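Local coordinates for protein tyrosine aminotransferase (Leishmania infantum, PDB 4IX8) that probably transfers the amino group of L-tyrosine to 2-oxoglutarate, using pyridoxal 5'-phosphate as its cofactor, at residues Pro106-Gly110 / Glu311-Gln315; Tyr121-Phe125 / Glu250-Glu254; Asn139-Gly145 / Arg290-Leu296; Ile150-Leu154 / His173-Cys178. All blocks are in the same frame, centred on the assembly; numbering follows the deposited sequence.

Interaction 1: Pro106-Gly110 / Glu311-Gln315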
loop_
_atom_site.group_PDB
_atom_site.type_symbol
_atom_site.label_atom_id
_atom_site.label_comp_id
_atom_site.label_asym_id
_atom_site.label_seq_id
_atom_site.Cartn_x
_atom_site.Cartn_y
_atom_site.Cartn_z
ATOM N N PRO A 106 -8.071 9.273 -7.909
ATOM C CA PRO A 106 -6.990 9.642 -8.814
ATOM C C PRO A 106 -6.770 8.555 -9.844
ATOM O O PRO A 106 -7.230 7.428 -9.650
ATOM C CB PRO A 106 -5.794 9.704 -7.918
ATOM C CG PRO A 106 -6.062 8.600 -6.942
ATOM C CD PRO A 106 -7.551 8.619 -6.706
ATOM N N PRO A 107 -6.052 8.875 -10.918
ATOM C CA PRO A 107 -5.610 7.819 -11.832
ATOM C C PRO A 107 -4.738 6.833 -11.074
ATOM O O PRO A 107 -4.003 7.300 -10.193
ATOM C CB PRO A 107 -4.823 8.572 -12.908
ATOM C CG PRO A 107 -5.275 10.051 -12.779
ATOM C CD PRO A 107 -5.617 10.225 -11.328
ATOM N N THR A 108 -4.790 5.530 -11.389
ATOM C CA THR A 108 -4.145 4.532 -10.530
ATOM C C THR A 108 -2.629 4.690 -10.557
ATOM O O THR A 108 -1.946 4.191 -9.720
ATOM C CB THR A 108 -4.491 3.106 -10.955
ATOM O OG1 THR A 108 -3.974 2.861 -12.268
ATOM C CG2 THR A 108 -5.995 2.885 -10.900
ATOM N N VAL A 109 -2.135 5.342 -11.591
ATOM C CA VAL A 109 -0.725 5.534 -11.817
ATOM C C VAL A 109 -0.213 6.829 -11.153
ATOM O O VAL A 109 0.985 7.062 -11.108
ATOM C CB VAL A 109 -0.484 5.488 -13.348
ATOM C CG1 VAL A 109 0.751 6.168 -13.793
ATOM C CG2 VAL A 109 -0.423 4.042 -13.768
ATOM N N GLY A 110 -1.134 7.661 -10.674
ATOM C CA GLY A 110 -0.806 8.922 -10.041
ATOM C C GLY A 110 -1.474 10.084 -10.757
ATOM O O GLY A 110 -1.828 10.008 -11.940
ATOM N N GLU A 311 2.427 -0.174 -14.608
ATOM C CA GLU A 311 1.199 0.571 -14.739
ATOM C C GLU A 311 -0.007 -0.296 -14.563
ATOM O O GLU A 311 -0.951 0.056 -13.855
ATOM C CB GLU A 311 1.120 1.239 -16.087
ATOM C CG GLU A 311 2.084 2.357 -16.254
ATOM C CD GLU A 311 1.856 3.120 -17.549
ATOM O OE1 GLU A 311 0.664 3.411 -17.836
ATOM O OE2 GLU A 311 2.848 3.439 -18.256
ATOM N N ARG A 312 -0.002 -1.417 -15.245
ATOM C CA ARG A 312 -1.130 -2.309 -15.131
ATOM C C ARG A 312 -1.345 -2.725 -13.700
ATOM O O ARG A 312 -2.494 -2.790 -13.238
ATOM C CB ARG A 312 -0.945 -3.564 -15.986
ATOM C CG ARG A 312 -1.036 -3.294 -17.432
ATOM C CD ARG A 312 -1.042 -4.603 -18.213
ATOM N NE ARG A 312 -1.127 -4.295 -19.639
ATOM C CZ ARG A 312 -1.233 -5.185 -20.606
ATOM N NH1 ARG A 312 -1.246 -6.480 -20.324
ATOM N NH2 ARG A 312 -1.309 -4.769 -21.856
ATOM N N LEU A 313 -0.242 -3.008 -13.010
ATOM C CA LEU A 313 -0.295 -3.507 -11.631
ATOM C C LEU A 313 -0.700 -2.444 -10.585
ATOM O O LEU A 313 -1.164 -2.804 -9.497
ATOM C CB LEU A 313 1.060 -4.107 -11.231
ATOM C CG LEU A 313 1.423 -5.457 -11.879
ATOM C CD1 LEU A 313 2.754 -5.958 -11.349
ATOM C CD2 LEU A 313 0.389 -6.500 -11.612
ATOM N N THR A 314 -0.647 -1.163 -10.928
ATOM C CA THR A 314 -1.196 -0.153 -10.018
ATOM C C THR A 314 -2.698 -0.295 -9.905
ATOM O O THR A 314 -3.320 0.245 -8.988
ATOM C CB THR A 314 -0.907 1.274 -10.473
ATOM O OG1 THR A 314 -1.552 1.531 -11.733
ATOM C CG2 THR A 314 0.562 1.504 -10.586
ATOM N N GLN A 315 -3.312 -1.005 -10.841
ATOM C CA GLN A 315 -4.767 -1.116 -10.787
ATOM C C GLN A 315 -5.205 -1.911 -9.570
ATOM O O GLN A 315 -6.341 -1.783 -9.110
ATOM C CB GLN A 315 -5.314 -1.770 -12.059
ATOM C CG GLN A 315 -5.050 -0.908 -13.307
ATOM C CD GLN A 315 -5.345 -1.600 -14.659
ATOM O OE1 GLN A 315 -5.258 -2.843 -14.813
ATOM N NE2 GLN A 315 -5.641 -0.782 -15.662
#

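Interaction 2: Tyr121-Phe125 / Glu250-Glu254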
loop_
_atom_site.group_PDB
_atom_site.type_symbol
_atom_site.label_atom_id
_atom_site.label_comp_id
_atom_site.label_asym_id
_atom_site.label_seq_id
_atom_site.Cartn_x
_atom_site.Cartn_y
_atom_site.Cartn_z
ATOM N N TYR A 121 11.294 17.919 -10.509
ATOM C CA TYR A 121 12.131 17.873 -9.302
ATOM C C TYR A 121 13.399 17.058 -9.489
ATOM O O TYR A 121 14.471 17.509 -9.126
ATOM C CB TYR A 121 11.313 17.312 -8.132
ATOM C CG TYR A 121 12.094 16.876 -6.904
ATOM C CD1 TYR A 121 12.488 17.782 -5.917
ATOM C CD2 TYR A 121 12.340 15.541 -6.678
ATOM C CE1 TYR A 121 13.192 17.341 -4.757
ATOM C CE2 TYR A 121 13.005 15.105 -5.558
ATOM C CZ TYR A 121 13.443 15.986 -4.612
ATOM O OH TYR A 121 14.107 15.470 -3.526
ATOM N N TRP A 122 13.292 15.899 -10.129
ATOM C CA TRP A 122 14.439 14.998 -10.236
ATOM C C TRP A 122 15.468 15.543 -11.218
ATOM O O TRP A 122 16.624 15.124 -11.203
ATOM C CB TRP A 122 14.024 13.579 -10.661
ATOM C CG TRP A 122 14.958 12.602 -10.010
ATOM C CD1 TRP A 122 16.127 12.106 -10.521
ATOM C CD2 TRP A 122 14.844 12.062 -8.680
ATOM N NE1 TRP A 122 16.730 11.273 -9.601
ATOM C CE2 TRP A 122 15.974 11.254 -8.458
ATOM C CE3 TRP A 122 13.895 12.186 -7.663
ATOM C CZ2 TRP A 122 16.168 10.570 -7.273
ATOM C CZ3 TRP A 122 14.101 11.510 -6.480
ATOM C CH2 TRP A 122 15.219 10.716 -6.296
ATOM N N ARG A 123 15.059 16.527 -12.014
ATOM C CA ARG A 123 15.943 17.157 -12.985
ATOM C C ARG A 123 17.106 17.864 -12.335
ATOM O O ARG A 123 18.152 18.010 -12.949
ATOM C CB ARG A 123 15.162 18.141 -13.849
ATOM C CG ARG A 123 14.035 17.449 -14.582
ATOM C CD ARG A 123 13.830 17.958 -15.975
ATOM N NE ARG A 123 12.964 17.080 -16.762
ATOM C CZ ARG A 123 12.558 17.385 -17.989
ATOM N NH1 ARG A 123 12.932 18.552 -18.551
ATOM N NH2 ARG A 123 11.784 16.533 -18.659
ATOM N N ARG A 124 16.932 18.274 -11.083
ATOM C CA ARG A 124 17.974 19.001 -10.379
ATOM C C ARG A 124 19.149 18.094 -10.063
ATOM O O ARG A 124 20.228 18.568 -9.735
ATOM C CB ARG A 124 17.415 19.611 -9.093
ATOM C CG ARG A 124 17.112 18.569 -7.974
ATOM C CD ARG A 124 16.188 19.111 -6.855
ATOM N NE ARG A 124 15.184 20.049 -7.381
ATOM C CZ ARG A 124 14.413 20.849 -6.644
ATOM N NH1 ARG A 124 14.531 20.888 -5.323
ATOM N NH2 ARG A 124 13.555 21.658 -7.239
ATOM N N PHE A 125 18.932 16.791 -10.139
ATOM C CA PHE A 125 19.987 15.822 -9.884
ATOM C C PHE A 125 20.777 15.491 -11.145
ATOM O O PHE A 125 21.724 14.689 -11.103
ATOM C CB PHE A 125 19.400 14.551 -9.300
ATOM C CG PHE A 125 18.792 14.747 -7.937
ATOM C CD1 PHE A 125 19.527 15.343 -6.917
ATOM C CD2 PHE A 125 17.488 14.324 -7.669
ATOM C CE1 PHE A 125 18.971 15.535 -5.650
ATOM C CE2 PHE A 125 16.919 14.523 -6.387
ATOM C CZ PHE A 125 17.659 15.123 -5.382
ATOM N N GLU A 250 16.838 5.670 -4.152
ATOM C CA GLU A 250 17.471 6.950 -3.920
ATOM C C GLU A 250 16.576 7.801 -3.036
ATOM O O GLU A 250 16.481 9.033 -3.152
ATOM C CB GLU A 250 17.788 7.599 -5.280
ATOM C CG GLU A 250 18.823 6.727 -6.053
ATOM C CD GLU A 250 19.316 7.348 -7.360
ATOM O OE1 GLU A 250 18.867 8.463 -7.709
ATOM O OE2 GLU A 250 20.201 6.723 -7.996
ATOM N N ILE A 251 15.972 7.146 -2.060
ATOM C CA ILE A 251 15.053 7.849 -1.184
ATOM C C ILE A 251 15.765 8.795 -0.229
ATOM O O ILE A 251 15.158 9.738 0.282
ATOM C CB ILE A 251 14.199 6.861 -0.391
ATOM C CG1 ILE A 251 12.980 7.606 0.169
ATOM C CG2 ILE A 251 15.050 6.137 0.678
ATOM C CD1 ILE A 251 12.190 6.813 1.117
ATOM N N TYR A 252 17.054 8.558 0.025
ATOM C CA TYR A 252 17.830 9.450 0.905
ATOM C C TYR A 252 18.611 10.500 0.112
ATOM O O TYR A 252 19.580 11.076 0.623
ATOM C CB TYR A 252 18.802 8.647 1.786
ATOM C CG TYR A 252 18.058 7.790 2.776
ATOM C CD1 TYR A 252 17.398 8.364 3.846
ATOM C CD2 TYR A 252 18.000 6.419 2.630
ATOM C CE1 TYR A 252 16.689 7.590 4.733
ATOM C CE2 TYR A 252 17.298 5.646 3.504
ATOM C CZ TYR A 252 16.653 6.238 4.569
ATOM O OH TYR A 252 15.944 5.477 5.464
ATOM N N ALA A 253 18.176 10.764 -1.123
ATOM C CA ALA A 253 18.857 11.697 -2.027
ATOM C C ALA A 253 19.154 13.084 -1.425
ATOM O O ALA A 253 20.191 13.651 -1.726
ATOM C CB ALA A 253 18.021 11.895 -3.305
ATOM N N GLU A 254 18.258 13.610 -0.590
ATOM C CA GLU A 254 18.361 14.968 -0.018
ATOM C C GLU A 254 19.112 14.972 1.300
ATOM O O GLU A 254 19.292 16.035 1.919
ATOM C CB GLU A 254 16.973 15.546 0.242
ATOM C CG GLU A 254 16.122 15.819 -1.007
ATOM C CD GLU A 254 16.244 17.239 -1.498
ATOM O OE1 GLU A 254 16.859 18.071 -0.804
ATOM O OE2 GLU A 254 15.666 17.541 -2.552
#

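Interaction 3: Asn139-Gly145 / Arg290-Leu296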
loop_
_atom_site.group_PDB
_atom_site.type_symbol
_atom_site.label_atom_id
_atom_site.label_comp_id
_atom_site.label_asym_id
_atom_site.label_seq_id
_atom_site.Cartn_x
_atom_site.Cartn_y
_atom_site.Cartn_z
ATOM N N ASN A 139 7.033 8.581 -17.605
ATOM C CA ASN A 139 7.766 7.441 -17.004
ATOM C C ASN A 139 7.859 7.486 -15.490
ATOM O O ASN A 139 8.645 6.740 -14.883
ATOM C CB ASN A 139 9.194 7.390 -17.557
ATOM C CG ASN A 139 9.216 7.131 -19.046
ATOM O OD1 ASN A 139 8.394 6.388 -19.556
ATOM N ND2 ASN A 139 10.111 7.789 -19.752
ATOM N N VAL A 140 7.038 8.348 -14.899
ATOM C CA VAL A 140 6.891 8.439 -13.458
ATOM C C VAL A 140 5.625 7.726 -13.006
ATOM O O VAL A 140 4.554 7.951 -13.559
ATOM C CB VAL A 140 6.782 9.931 -12.963
ATOM C CG1 VAL A 140 6.562 9.982 -11.449
ATOM C CG2 VAL A 140 8.004 10.720 -13.333
ATOM N N ILE A 141 5.740 6.961 -11.925
ATOM C CA ILE A 141 4.587 6.331 -11.319
ATOM C C ILE A 141 4.536 6.711 -9.849
ATOM O O ILE A 141 5.533 6.600 -9.137
ATOM C CB ILE A 141 4.612 4.787 -11.470
ATOM C CG1 ILE A 141 4.603 4.404 -12.945
ATOM C CG2 ILE A 141 3.390 4.183 -10.802
ATOM C CD1 ILE A 141 4.765 2.944 -13.216
ATOM N N ILE A 142 3.364 7.184 -9.410
ATOM C CA ILE A 142 3.171 7.514 -8.024
ATOM C C ILE A 142 2.717 6.229 -7.317
ATOM O O ILE A 142 1.851 5.511 -7.803
ATOM C CB ILE A 142 2.148 8.637 -7.838
ATOM C CG1 ILE A 142 2.526 9.853 -8.686
ATOM C CG2 ILE A 142 2.050 9.039 -6.357
ATOM C CD1 ILE A 142 3.936 10.379 -8.439
ATOM N N THR A 143 3.357 5.941 -6.187
ATOM C CA THR A 143 3.204 4.676 -5.476
ATOM C C THR A 143 2.853 4.893 -4.010
ATOM O O THR A 143 3.092 5.975 -3.466
ATOM C CB THR A 143 4.504 3.834 -5.538
ATOM O OG1 THR A 143 5.604 4.575 -4.946
ATOM C CG2 THR A 143 4.858 3.471 -6.968
ATOM N N SER A 144 2.331 3.853 -3.361
ATOM C CA SER A 144 1.933 3.945 -1.962
ATOM C C SER A 144 3.169 3.711 -1.079
ATOM O O SER A 144 3.357 2.643 -0.473
ATOM C CB SER A 144 0.801 2.961 -1.654
ATOM O OG SER A 144 0.430 2.996 -0.277
ATOM N N GLY A 145 4.012 4.743 -1.034
ATOM C CA GLY A 145 5.293 4.656 -0.401
ATOM C C GLY A 145 6.261 3.996 -1.368
ATOM O O GLY A 145 5.826 3.415 -2.373
ATOM N N ARG A 290 2.302 7.615 3.156
ATOM C CA ARG A 290 2.307 6.557 2.166
ATOM C C ARG A 290 2.281 7.103 0.750
ATOM O O ARG A 290 1.389 6.781 -0.036
ATOM C CB ARG A 290 1.125 5.607 2.359
ATOM C CG ARG A 290 1.035 4.973 3.740
ATOM C CD ARG A 290 2.395 4.494 4.247
ATOM N NE ARG A 290 3.069 3.587 3.339
ATOM C CZ ARG A 290 4.394 3.453 3.241
ATOM N NH1 ARG A 290 5.218 4.211 3.952
ATOM N NH2 ARG A 290 4.902 2.565 2.402
ATOM N N VAL A 291 3.281 7.911 0.427
ATOM C CA VAL A 291 3.484 8.382 -0.929
ATOM C C VAL A 291 4.960 8.236 -1.292
ATOM O O VAL A 291 5.826 8.593 -0.512
ATOM C CB VAL A 291 3.069 9.871 -1.087
ATOM C CG1 VAL A 291 3.274 10.331 -2.528
ATOM C CG2 VAL A 291 1.602 10.083 -0.637
ATOM N N GLY A 292 5.222 7.763 -2.500
ATOM C CA GLY A 292 6.562 7.663 -3.051
ATOM C C GLY A 292 6.387 7.537 -4.553
ATOM O O GLY A 292 5.285 7.680 -5.060
ATOM N N TRP A 293 7.454 7.252 -5.270
ATOM C CA TRP A 293 7.374 7.146 -6.700
ATOM C C TRP A 293 8.479 6.321 -7.301
ATOM O O TRP A 293 9.469 6.049 -6.638
ATOM C CB TRP A 293 7.428 8.530 -7.313
ATOM C CG TRP A 293 8.658 9.397 -6.926
ATOM C CD1 TRP A 293 9.944 9.260 -7.375
ATOM C CD2 TRP A 293 8.665 10.558 -6.069
ATOM N NE1 TRP A 293 10.753 10.235 -6.817
ATOM C CE2 TRP A 293 9.990 11.051 -6.032
ATOM C CE3 TRP A 293 7.691 11.216 -5.332
ATOM C CZ2 TRP A 293 10.364 12.153 -5.262
ATOM C CZ3 TRP A 293 8.073 12.342 -4.567
ATOM C CH2 TRP A 293 9.387 12.786 -4.545
ATOM N N SER A 294 8.315 5.968 -8.576
ATOM C CA SER A 294 9.353 5.336 -9.358
ATOM C C SER A 294 9.468 6.127 -10.665
ATOM O O SER A 294 8.467 6.598 -11.207
ATOM C CB SER A 294 9.046 3.837 -9.625
ATOM O OG SER A 294 7.975 3.702 -10.555
ATOM N N ILE A 295 10.697 6.263 -11.152
ATOM C CA ILE A 295 10.998 6.962 -12.404
ATOM C C ILE A 295 11.834 6.074 -13.305
ATOM O O ILE A 295 12.976 5.760 -12.965
ATOM C CB ILE A 295 11.807 8.234 -12.178
ATOM C CG1 ILE A 295 11.136 9.122 -11.130
ATOM C CG2 ILE A 295 12.013 8.997 -13.490
ATOM C CD1 ILE A 295 11.965 10.304 -10.712
ATOM N N LEU A 296 11.299 5.732 -14.481
ATOM C CA LEU A 296 12.031 4.911 -15.440
ATOM C C LEU A 296 12.766 5.806 -16.426
ATOM O O LEU A 296 12.171 6.702 -16.990
ATOM C CB LEU A 296 11.080 3.978 -16.201
ATOM C CG LEU A 296 11.771 3.077 -17.254
ATOM C CD1 LEU A 296 12.635 2.064 -16.608
ATOM C CD2 LEU A 296 10.751 2.404 -18.106
HETATM O O HOH W 1 8.344 4.420 -13.191
HETATM O O HOH W 2 11.937 9.192 -17.931
HETATM O O HOH W 3 1.332 1.992 1.832
#

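Interaction 4: Ile150-Leu154 / His173-Cys178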
loop_
_atom_site.group_PDB
_atom_site.type_symbol
_atom_site.label_atom_id
_atom_site.label_comp_id
_atom_site.label_asym_id
_atom_site.label_seq_id
_atom_site.Cartn_x
_atom_site.Cartn_y
_atom_site.Cartn_z
ATOM N N ILE A 150 8.594 -0.772 -4.764
ATOM C CA ILE A 150 9.408 -1.981 -4.801
ATOM C C ILE A 150 8.601 -3.173 -5.259
ATOM O O ILE A 150 9.053 -3.947 -6.063
ATOM C CB ILE A 150 10.006 -2.268 -3.451
ATOM C CG1 ILE A 150 11.083 -1.207 -3.162
ATOM C CG2 ILE A 150 10.636 -3.668 -3.415
ATOM C CD1 ILE A 150 11.631 -1.196 -1.689
ATOM N N VAL A 151 7.399 -3.333 -4.722
ATOM C CA VAL A 151 6.514 -4.393 -5.185
ATOM C C VAL A 151 6.281 -4.306 -6.676
ATOM O O VAL A 151 6.420 -5.296 -7.386
ATOM C CB VAL A 151 5.156 -4.331 -4.475
ATOM C CG1 VAL A 151 4.145 -5.332 -5.127
ATOM C CG2 VAL A 151 5.354 -4.636 -3.008
ATOM N N LEU A 152 5.886 -3.125 -7.149
ATOM C CA LEU A 152 5.555 -2.960 -8.561
ATOM C C LEU A 152 6.766 -3.214 -9.442
ATOM O O LEU A 152 6.677 -3.879 -10.458
ATOM C CB LEU A 152 5.037 -1.550 -8.817
ATOM C CG LEU A 152 3.709 -1.251 -8.175
ATOM C CD1 LEU A 152 3.468 0.234 -8.233
ATOM C CD2 LEU A 152 2.566 -2.028 -8.831
ATOM N N ALA A 153 7.920 -2.704 -9.049
ATOM C CA ALA A 153 9.109 -2.890 -9.866
ATOM C C ALA A 153 9.446 -4.378 -10.023
ATOM O O ALA A 153 9.696 -4.860 -11.133
ATOM C CB ALA A 153 10.295 -2.125 -9.269
ATOM N N LEU A 154 9.470 -5.110 -8.915
ATOM C CA LEU A 154 9.890 -6.498 -8.981
ATOM C C LEU A 154 8.838 -7.418 -9.576
ATOM O O LEU A 154 9.176 -8.292 -10.350
ATOM C CB LEU A 154 10.250 -6.982 -7.595
ATOM C CG LEU A 154 11.711 -6.844 -7.148
ATOM C CD1 LEU A 154 12.386 -5.633 -7.679
ATOM C CD2 LEU A 154 11.737 -6.791 -5.622
ATOM N N HIS A 173 13.238 -4.815 2.890
ATOM C CA HIS A 173 12.066 -4.982 2.080
ATOM C C HIS A 173 12.349 -5.692 0.752
ATOM O O HIS A 173 11.453 -6.406 0.279
ATOM C CB HIS A 173 11.393 -3.641 1.790
ATOM C CG HIS A 173 9.925 -3.765 1.502
ATOM N ND1 HIS A 173 9.046 -4.390 2.365
ATOM C CD2 HIS A 173 9.176 -3.316 0.465
ATOM C CE1 HIS A 173 7.822 -4.313 1.876
ATOM N NE2 HIS A 173 7.873 -3.671 0.723
ATOM N N TYR A 174 13.536 -5.521 0.144
ATOM C CA TYR A 174 13.811 -6.204 -1.130
ATOM C C TYR A 174 13.740 -7.702 -0.938
ATOM O O TYR A 174 13.065 -8.429 -1.700
ATOM C CB TYR A 174 15.164 -5.785 -1.715
ATOM C CG TYR A 174 15.077 -4.339 -2.091
ATOM C CD1 TYR A 174 14.568 -3.950 -3.322
ATOM C CD2 TYR A 174 15.393 -3.337 -1.163
ATOM C CE1 TYR A 174 14.408 -2.590 -3.643
ATOM C CE2 TYR A 174 15.238 -1.982 -1.477
ATOM C CZ TYR A 174 14.747 -1.619 -2.705
ATOM O OH TYR A 174 14.593 -0.287 -3.027
ATOM N N LYS A 175 14.338 -8.157 0.145
ATOM C CA LYS A 175 14.343 -9.575 0.470
ATOM C C LYS A 175 12.934 -10.066 0.787
ATOM O O LYS A 175 12.537 -11.165 0.390
ATOM C CB LYS A 175 15.295 -9.811 1.643
ATOM C CG LYS A 175 15.176 -11.119 2.351
ATOM C CD LYS A 175 15.886 -12.202 1.685
ATOM C CE LYS A 175 16.003 -13.382 2.628
ATOM N NZ LYS A 175 16.003 -14.597 1.794
ATOM N N SER A 176 12.183 -9.251 1.515
ATOM C CA SER A 176 10.857 -9.650 1.940
ATOM C C SER A 176 9.928 -9.822 0.772
ATOM O O SER A 176 9.134 -10.726 0.789
ATOM C CB SER A 176 10.273 -8.636 2.928
ATOM O OG SER A 176 10.831 -8.869 4.204
ATOM N N VAL A 177 10.012 -8.923 -0.207
ATOM C CA VAL A 177 9.160 -8.958 -1.393
ATOM C C VAL A 177 9.558 -10.103 -2.288
ATOM O O VAL A 177 8.712 -10.851 -2.755
ATOM C CB VAL A 177 9.250 -7.636 -2.161
ATOM C CG1 VAL A 177 8.599 -7.705 -3.534
ATOM C CG2 VAL A 177 8.644 -6.548 -1.340
ATOM N N CYS A 178 10.864 -10.273 -2.495
ATOM C CA CYS A 178 11.342 -11.405 -3.289
ATOM C C CYS A 178 10.813 -12.731 -2.750
ATOM O O CYS A 178 10.240 -13.539 -3.486
ATOM C CB CYS A 178 12.860 -11.469 -3.270
ATOM S SG CYS A 178 13.635 -10.270 -4.372
#

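Interaction 1: Pro106-Gly110 / Glu311-Gln315
Thr108 and Thr314 meet through their hydroxyls, at a point where their CA atoms lie 5.6 Å apart. On Thr108 the path starts at CB, which sits 3.4 Å from Thr314 OG1. One branch, CG2, only grazes the backbone at Gln315 CA. The other branch, OG1, is placed between the backbone N and the carbonyl carbon (chi1 64°) and donates to Thr314 OG1 across 2.8 Å. Thr314 OG1 passes the chain on by donating to Glu311 O at 2.7 Å, tilted 17° from the carbonyl plane. Glu311 O also accepts from Thr314 N, so two donors from one residue grip it. Beside these bonds, Val109 CG2 packs at 3.9 Å on Glu311 CG and also touches Thr314 OG1, giving the hydroxyls an apolar flank. Thr314 CB in turn rests 3.2 Å from Thr108 O. The loop itself is tightened by the bond from Gly110 N to Pro107 O. Around the contact, Thr314 also packs on Ile141 and Leu152, and Gln315 on Gln51 of the second subunit. The geometry is that of a type I beta turn (Pro107 to Gly110) joined through two threonine hydroxyls to the 311-315 segment that follows on from helix 304-313, near the dimer interface.

Interaction 2: Tyr121-Phe125 / Glu250-Glu254
Phe125 and Ala253 mark the closest backbone approach, with CA atoms 8.9 Å apart, so side chains bridge the gap between the 121-125 segment, which carries on from helix 112-122, and the type I beta turn from Glu250 to Ala253. The one direct hydrogen bond runs from Tyr121 OH to Glu254 OE2, at 2.8 Å. Ring and carboxylate planes are 19° apart, and OE2 lies at the ring edge and accepts with its anti lone pair. Glu254 is bent at chi2 (-94°), which swings the carboxylate round to the phenol. Arg124 NH1 stays 4.5 Å from the same OE2, too far for a salt bridge, though its positive charge could still favour the carboxylate. Tyr121 CD1 lies over one face of the Arg124 guanidinium, offset toward its rim. Apolar packing centres on the Ala253 methyl group, which meets Phe125 CZ at 3.9 Å and, more loosely, Trp122 CH2. Phe125 CD2 stands 3.5 Å above the middle of the Trp122 ring. That indole offers its rim to Glu250, with CZ2 3.5 Å from OE1. Ser264 OG bonds both Trp122 NE1 and Glu250 OE1, while Ser248 OG and Val265 N hold Glu250 OE2, so the buried carboxylate is well satisfied. The turn follows strand 246-249, and Tyr252 OH bonds O3 of the pyridoxal phosphate-lysine at position 282, so the turn that packs against 121-125 also carries a cofactor-contacting tyrosine, at the edge of the active site of a class I aminotransferase.

Interaction 3: Asn139-Gly145 / Arg290-Leu296
Arg290 presents one face of its guanidinium to Gly145 CA, 3.5 Å from NH2, and its edge to water 3, which lies in plane and takes the NE proton. Ser144 O approaches obliquely and receives only a weak bond from NH2. Firmer partners are Pro287 O for NH1, and for NH2 the cofactor phosphate oxygen OP1 together with Ile317 O of the second subunit. These groups end an antiparallel strand pair, 140-143 against 292-296, at the edge of the mixed sheet of the large domain, as in fold type I pyridoxal phosphate enzymes. The strand axes lie 4.4 Å apart at 158°. Ile141 and Ser294 form a hydrogen-bonded pair whose two bonds both lie in the carbonyl planes, with Ile141 N to Ser294 O at 2.8 Å. Thr143 and Gly292 pair likewise, but Thr143 N sits above the plane of Gly292 C=O. On the face of Val140, Ile142, Trp293 and Ile295, Val140 CG2 lies alongside Ile295 CG1 at 4.1 Å, and Ile142 CD1 reaches Trp293 CB. Water 1 joins Asn139 O to Ser294 OG; water 2 joins Asn139 ND2 to Leu296 O. Where the strand ends, Thr143 OG1 donates to Gly145 O at 2.8 Å, standing 55° out of that carbonyl's plane.

Interaction 4: Ile150-Leu154 / His173-Cys178
Ile150 lies between Tyr174 and His173, where helices 145-157 and 173-181 pack with segment axes 10.1 Å apart, crossing at -54°. The aromatic contacts come first. Ile150 CD1 sits over one face of the phenol, a tight 3.3 Å from Tyr174 CZ, and the isoleucine chain crosses the tyrosine at about a right angle. CG1 lies anti to the carbonyl carbon with the chain extended (chi2 169°), which carries CD1 out over the ring. The same methyl also meets the imidazole edge in plane, at 3.9 Å from His173 CD2. Within its own helix, Val177 CG2 covers part of one face of that imidazole.

Packing of the remaining apolar side chains follows. Val177 splits its branches: CG2 touches Ile150 CG2 at 4.1 Å and Val151 CG2, while CG1 meets Leu154 CD2 at 3.9 Å. Leu154 CD2 also reaches Cys178 SG, 4.2 Å away.

Polar ends turn to other parts of the protein. Tyr174 OH bonds Asp249 OD2, and His173 NE2 bonds Leu316 O of the second subunit, which probably helps to hold both rings in place beside Ile150. Rows spaced four residues apart, Ile150 with Leu154 and His173 with Val177, at this angle are consistent with ridges-into-grooves packing. The two helices, connected through strand 163-168 and packed on its Ile164, form part of the alpha/beta large domain beside the dimer interface.

How the interactions relate
Interaction 3 is the hub, touching the other three. Its centre is 10 Å from that of interaction 1, whose turn adds a probable hydrogen bond from Ile142 N to Val109 O (2.9 Å). Interaction 2 meets it on the face carrying Trp293 and Ile295, where two indoles touch, Trp122 CZ3 and Trp293 NE1 being 3.6 Å apart. Interaction 4 joins it on the other face through Thr143 CG2 and Leu152 CD1, at 3.7 Å, and Leu152 CD2 also packs on Leu313 of interaction 1. Interactions 1 and 2 do not touch, their nearest atoms being about 14 Å apart. Interactions 2 and 3 each send a side chain to the cofactor, whereas 1, 3 and 4 touch the second subunit.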